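PDB 7ORX: probable benzoylformate decarboxylase from Rhodococcus jostii, which belongs to the thiamine diphosphate-dependent enzymes and holds thiamine diphosphate and a sodium ion in a four-chain assembly. Local coordinates for residues I374-S379 with R423-L428; G415-S420 with I449-I454. All blocks are in the same frame, centred on the assembly; numbering follows the deposited sequence.

Both contacts are buried and belong to the C-terminal thiamine diphosphate-binding part of the chain, with centres about 8 Å apart. Contact 1 joins two neighbouring parallel strands, 374-378 and 425-430, through a ladder of backbone hydrogen bonds. Contact 2 sets the end of helix 409-418 against the lead-in to strand 452-457 and has no hydrogen bond between its segments. It is the smaller of the two and relies on apolar touching. They share one sheet, since strand 425-430 lies between 374-378 and 452-457. They also meet directly: the amide of Q417 in contact 2 bonds to backbone at R423 and V425 in contact 1.

Contact 1 of 2, residues I374-S379 with R423-L428; sequences IYVNES and RQVIGL
Strands 374-378 and 425-428 pair in parallel, with I374 beside V425 and N377 beside L428. Five backbone hydrogen bonds join the segments. I374 N donates to Q424 O at the start, and I374 O accepts from I426 N. V376 repeats the pattern between I426 O and L428 N. E378 N closes the ladder on L428 O at 2.9 Å, with a nearly straight N-H...O angle of 173°.

Apolar contacts line both sheet faces. On one, the Y375 and I426 side chains run side by side, pointing the same way. Y375 CE1 is 3.5 Å from I426 CD1, and Y375 CD1 is 4.0 Å from L428 CD1. On the other face, V425 CG2 meets I374 CB at 4.0 Å, while V425 CG1 meets V376 CG2 at 4.1 Å. Helix 409-418 packs on this side, with A413 against V376 and V425.

The polar groups sit mostly at the ends. I374 CG1 lies over one face of the R423 guanidinium, 3.5 Å from R423 CZ, nearer the edge of the group than its middle. The R423 chain bends at chi3 (69°), which turns the group back over I374. R423 NE bonds to D372 O and NH1 to Q395 O. At the other end, N377 OD1 accepts from S379 N at 2.9 Å, an Asx turn. S379 OG bonds to T382, and S379 touches thiamine diphosphate.

The chemistry implies a buried core sheet whose strands are fixed mainly by main-chain bonds. One end is tied down by an arginine, and the other runs into the cofactor pocket.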
loop_
_atom_site.group_PDB
_atom_site.type_symbol
_atom_site.label_atom_id
_atom_site.label_comp_id
_atom_site.label_asym_id
_atom_site.label_seq_id
_atom_site.Cartn_x
_atom_site.Cartn_y
_atom_site.Cartn_z
ATOM N N ILE C 374 37.922 -5.145 -12.640
ATOM C CA ILE C 374 36.492 -5.336 -12.279
ATOM C C ILE C 374 35.645 -5.151 -13.537
ATOM O O ILE C 374 35.752 -4.075 -14.126
ATOM C CB ILE C 374 36.088 -4.281 -11.229
ATOM C CG1 ILE C 374 36.905 -4.435 -9.947
ATOM C CG2 ILE C 374 34.595 -4.322 -10.965
ATOM C CD1 ILE C 374 36.651 -3.392 -8.932
ATOM N N TYR C 375 34.806 -6.112 -13.925
ATOM C CA TYR C 375 33.962 -5.952 -15.133
ATOM C C TYR C 375 32.535 -5.643 -14.718
ATOM O O TYR C 375 31.940 -6.475 -14.071
ATOM C CB TYR C 375 34.043 -7.179 -16.046
ATOM C CG TYR C 375 35.442 -7.451 -16.540
ATOM C CD1 TYR C 375 35.977 -6.793 -17.633
ATOM C CD2 TYR C 375 36.266 -8.319 -15.863
ATOM C CE1 TYR C 375 37.277 -7.042 -18.063
ATOM C CE2 TYR C 375 37.563 -8.564 -16.262
ATOM C CZ TYR C 375 38.077 -7.940 -17.373
ATOM O OH TYR C 375 39.368 -8.222 -17.735
ATOM N N VAL C 376 32.003 -4.503 -15.128
ATOM C CA VAL C 376 30.551 -4.230 -14.993
ATOM C C VAL C 376 29.899 -4.488 -16.353
ATOM O O VAL C 376 30.071 -3.678 -17.271
ATOM C CB VAL C 376 30.286 -2.813 -14.477
ATOM C CG1 VAL C 376 28.813 -2.473 -14.442
ATOM C CG2 VAL C 376 30.894 -2.592 -13.101
ATOM N N ASN C 377 29.172 -5.595 -16.453
ATOM C CA ASN C 377 28.551 -6.165 -17.670
ATOM C C ASN C 377 27.085 -5.760 -17.762
ATOM O O ASN C 377 26.371 -5.974 -16.820
ATOM C CB ASN C 377 28.619 -7.685 -17.600
ATOM C CG ASN C 377 28.333 -8.326 -18.928
ATOM O OD1 ASN C 377 27.385 -7.948 -19.597
ATOM N ND2 ASN C 377 29.171 -9.254 -19.346
ATOM N N GLU C 378 26.639 -5.221 -18.881
ATOM C CA GLU C 378 25.198 -5.026 -19.161
ATOM C C GLU C 378 25.022 -5.230 -20.659
ATOM O O GLU C 378 24.692 -4.284 -21.367
ATOM C CB GLU C 378 24.749 -3.660 -18.661
ATOM C CG GLU C 378 23.231 -3.498 -18.655
ATOM C CD GLU C 378 22.741 -2.189 -18.027
ATOM O OE1 GLU C 378 22.183 -2.254 -16.865
ATOM O OE2 GLU C 378 22.975 -1.088 -18.645
ATOM N N SER C 379 25.365 -6.425 -21.113
ATOM C CA SER C 379 25.417 -6.836 -22.545
ATOM C C SER C 379 24.659 -8.152 -22.614
ATOM O O SER C 379 25.260 -9.209 -22.265
ATOM C CB SER C 379 26.825 -6.980 -23.052
ATOM O OG SER C 379 26.839 -7.364 -24.422
ATOM N N ARG C 423 42.141 -0.586 -8.819
ATOM C CA ARG C 423 41.663 -1.625 -9.741
ATOM C C ARG C 423 40.942 -0.927 -10.871
ATOM O O ARG C 423 40.178 0.002 -10.626
ATOM C CB ARG C 423 40.740 -2.626 -9.055
ATOM C CG ARG C 423 41.404 -3.451 -7.956
ATOM C CD ARG C 423 40.376 -4.344 -7.282
ATOM N NE ARG C 423 39.959 -5.363 -8.223
ATOM C CZ ARG C 423 39.061 -6.315 -7.994
ATOM N NH1 ARG C 423 38.481 -6.411 -6.822
ATOM N NH2 ARG C 423 38.771 -7.204 -8.938
ATOM N N GLN C 424 41.220 -1.375 -12.090
ATOM C CA GLN C 424 40.583 -0.800 -13.290
ATOM C C GLN C 424 39.185 -1.385 -13.425
ATOM O O GLN C 424 39.070 -2.598 -13.491
ATOM C CB GLN C 424 41.391 -1.107 -14.543
ATOM C CG GLN C 424 40.757 -0.511 -15.784
ATOM C CD GLN C 424 40.766 0.999 -15.745
ATOM O OE1 GLN C 424 41.814 1.621 -15.894
ATOM N NE2 GLN C 424 39.587 1.588 -15.586
ATOM N N VAL C 425 38.163 -0.544 -13.449
ATOM C CA VAL C 425 36.796 -0.971 -13.835
ATOM C C VAL C 425 36.678 -0.863 -15.356
ATOM O O VAL C 425 36.975 0.215 -15.913
ATOM C CB VAL C 425 35.723 -0.143 -13.125
ATOM C CG1 VAL C 425 34.345 -0.478 -13.648
ATOM C CG2 VAL C 425 35.781 -0.361 -11.628
ATOM N N ILE C 426 36.211 -1.934 -15.983
ATOM C CA ILE C 426 35.872 -1.971 -17.424
ATOM C C ILE C 426 34.381 -2.225 -17.554
ATOM O O ILE C 426 33.937 -3.270 -17.127
ATOM C CB ILE C 426 36.717 -3.051 -18.117
ATOM C CG1 ILE C 426 38.198 -2.837 -17.810
ATOM C CG2 ILE C 426 36.450 -3.056 -19.601
ATOM C CD1 ILE C 426 39.078 -3.991 -18.195
ATOM N N GLY C 427 33.646 -1.289 -18.125
ATOM C CA GLY C 427 32.226 -1.456 -18.475
ATOM C C GLY C 427 32.099 -2.151 -19.812
ATOM O O GLY C 427 32.824 -1.748 -20.757
ATOM N N LEU C 428 31.277 -3.195 -19.896
ATOM C CA LEU C 428 30.939 -3.834 -21.176
ATOM C C LEU C 428 29.441 -3.707 -21.368
ATOM O O LEU C 428 28.725 -4.531 -20.812
ATOM C CB LEU C 428 31.380 -5.290 -21.094
ATOM C CG LEU C 428 32.861 -5.510 -20.833
ATOM C CD1 LEU C 428 33.052 -6.936 -20.330
ATOM C CD2 LEU C 428 33.697 -5.236 -22.103
#

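Contact 2 of 2, residues G415-S420 with I449-I454; sequences GAQLAS and IPVVII
Q417 carries most of this contact, laying its aliphatic carbons against I449, P450 and V451. Its CB and CG both touch I449 CG2, with Q417 CB to I449 CG2 at 3.6 Å. The Q417 and I449 side chains pass alongside one another, running opposite ways. Q417 CB also meets V451 CG1 at 3.9 Å, and Q417 CG approaches P450 CD at 4.0 Å. L418 adds a looser apolar touch, its CD1 lying 4.3 Å from I449 CD1.

No hydrogen bond links the two segments. The Q417 amide instead serves strand 425-430 and the residues leading into it. OE1 accepts from V425 N, and NE2 donates to R423 O. CG stands anti to the backbone N (chi1 -175°), and a bend at chi2 (63°) then turns the amide past P450. Both polar atoms of this buried amide are thus satisfied by main chain.

Backbone bonds shape each segment. P450 centres an inverse gamma turn, closed by V451 N donating to I449 O at 2.7 Å. S420 N bonds to Q417 O at 2.8 Å.

I449 and V451 also pack on V414, one turn back in helix 409-418. Helix 50-64 covers A416, A419 and S420, with V63 against A416 and S420. Beyond the turn, strand 452-457 runs between strands 425-430 and 520-525 of the parallel sheet.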
loop_
_atom_site.group_PDB
_atom_site.type_symbol
_atom_site.label_atom_id
_atom_site.label_comp_id
_atom_site.label_asym_id
_atom_site.label_seq_id
_atom_site.Cartn_x
_atom_site.Cartn_y
_atom_site.Cartn_z
ATOM N N GLY C 415 30.432 4.386 -10.637
ATOM C CA GLY C 415 30.432 4.318 -9.172
ATOM C C GLY C 415 31.461 3.335 -8.664
ATOM O O GLY C 415 32.149 3.644 -7.713
ATOM N N ALA C 416 31.557 2.176 -9.288
ATOM C CA ALA C 416 32.504 1.105 -8.911
ATOM C C ALA C 416 33.929 1.659 -9.005
ATOM O O ALA C 416 34.783 1.326 -8.170
ATOM C CB ALA C 416 32.324 -0.082 -9.842
ATOM N N GLN C 417 34.172 2.465 -10.020
ATOM C CA GLN C 417 35.528 2.979 -10.261
ATOM C C GLN C 417 35.865 3.967 -9.156
ATOM O O GLN C 417 36.941 3.823 -8.572
ATOM C CB GLN C 417 35.669 3.626 -11.632
ATOM C CG GLN C 417 37.102 4.033 -11.906
ATOM C CD GLN C 417 38.028 2.843 -11.938
ATOM O OE1 GLN C 417 38.225 2.240 -12.986
ATOM N NE2 GLN C 417 38.578 2.499 -10.786
ATOM N N LEU C 418 34.952 4.878 -8.845
ATOM C CA LEU C 418 35.098 5.859 -7.732
ATOM C C LEU C 418 35.457 5.149 -6.422
ATOM O O LEU C 418 36.172 5.708 -5.622
ATOM C CB LEU C 418 33.787 6.631 -7.601
ATOM C CG LEU C 418 33.808 7.727 -6.555
ATOM C CD1 LEU C 418 34.917 8.729 -6.842
ATOM C CD2 LEU C 418 32.447 8.397 -6.440
ATOM N N ALA C 419 34.935 3.953 -6.212
ATOM C CA ALA C 419 35.139 3.151 -4.991
ATOM C C ALA C 419 36.443 2.375 -5.078
ATOM O O ALA C 419 36.839 1.788 -4.069
ATOM C CB ALA C 419 33.998 2.185 -4.831
ATOM N N SER C 420 36.984 2.232 -6.283
ATOM C CA SER C 420 38.070 1.266 -6.601
ATOM C C SER C 420 39.337 2.029 -6.965
ATOM O O SER C 420 39.633 2.185 -8.136
ATOM C CB SER C 420 37.650 0.280 -7.655
ATOM O OG SER C 420 37.358 -0.964 -7.042
ATOM N N ILE C 449 37.009 10.345 -13.221
ATOM C CA ILE C 449 36.915 8.933 -12.766
ATOM C C ILE C 449 37.358 8.038 -13.911
ATOM O O ILE C 449 36.644 7.914 -14.920
ATOM C CB ILE C 449 35.471 8.639 -12.345
ATOM C CG1 ILE C 449 35.024 9.607 -11.245
ATOM C CG2 ILE C 449 35.316 7.173 -11.954
ATOM C CD1 ILE C 449 33.583 9.472 -10.881
ATOM N N PRO C 450 38.538 7.404 -13.796
ATOM C CA PRO C 450 39.192 6.770 -14.949
ATOM C C PRO C 450 38.587 5.429 -15.372
ATOM O O PRO C 450 39.340 4.514 -15.540
ATOM C CB PRO C 450 40.611 6.486 -14.411
ATOM C CG PRO C 450 40.370 6.254 -12.925
ATOM C CD PRO C 450 39.323 7.295 -12.563
ATOM N N VAL C 451 37.257 5.334 -15.489
ATOM C CA VAL C 451 36.561 4.125 -16.020
ATOM C C VAL C 451 36.953 3.945 -17.483
ATOM O O VAL C 451 37.009 4.958 -18.221
ATOM C CB VAL C 451 35.036 4.213 -16.077
ATOM C CG1 VAL C 451 34.418 3.105 -15.301
ATOM C CG2 VAL C 451 34.477 5.574 -15.733
ATOM N N VAL C 452 36.964 2.692 -17.921
ATOM C CA VAL C 452 36.901 2.367 -19.361
ATOM C C VAL C 452 35.524 1.786 -19.685
ATOM O O VAL C 452 35.163 0.766 -19.083
ATOM C CB VAL C 452 38.033 1.390 -19.686
ATOM C CG1 VAL C 452 38.006 1.006 -21.165
ATOM C CG2 VAL C 452 39.376 1.971 -19.217
ATOM N N ILE C 453 34.807 2.419 -20.606
ATOM C CA ILE C 453 33.466 1.990 -21.077
ATOM C C ILE C 453 33.600 1.452 -22.508
ATOM O O ILE C 453 33.985 2.210 -23.404
ATOM C CB ILE C 453 32.499 3.178 -20.990
ATOM C CG1 ILE C 453 32.387 3.714 -19.557
ATOM C CG2 ILE C 453 31.129 2.819 -21.517
ATOM C CD1 ILE C 453 31.811 2.731 -18.584
ATOM N N ILE C 454 33.277 0.181 -22.713
ATOM C CA ILE C 454 33.232 -0.454 -24.051
ATOM C C ILE C 454 31.773 -0.659 -24.411
ATOM O O ILE C 454 31.108 -1.464 -23.753
ATOM C CB ILE C 454 34.005 -1.771 -24.037
ATOM C CG1 ILE C 454 35.470 -1.530 -23.688
ATOM C CG2 ILE C 454 33.839 -2.480 -25.350
ATOM C CD1 ILE C 454 36.254 -2.815 -23.433
#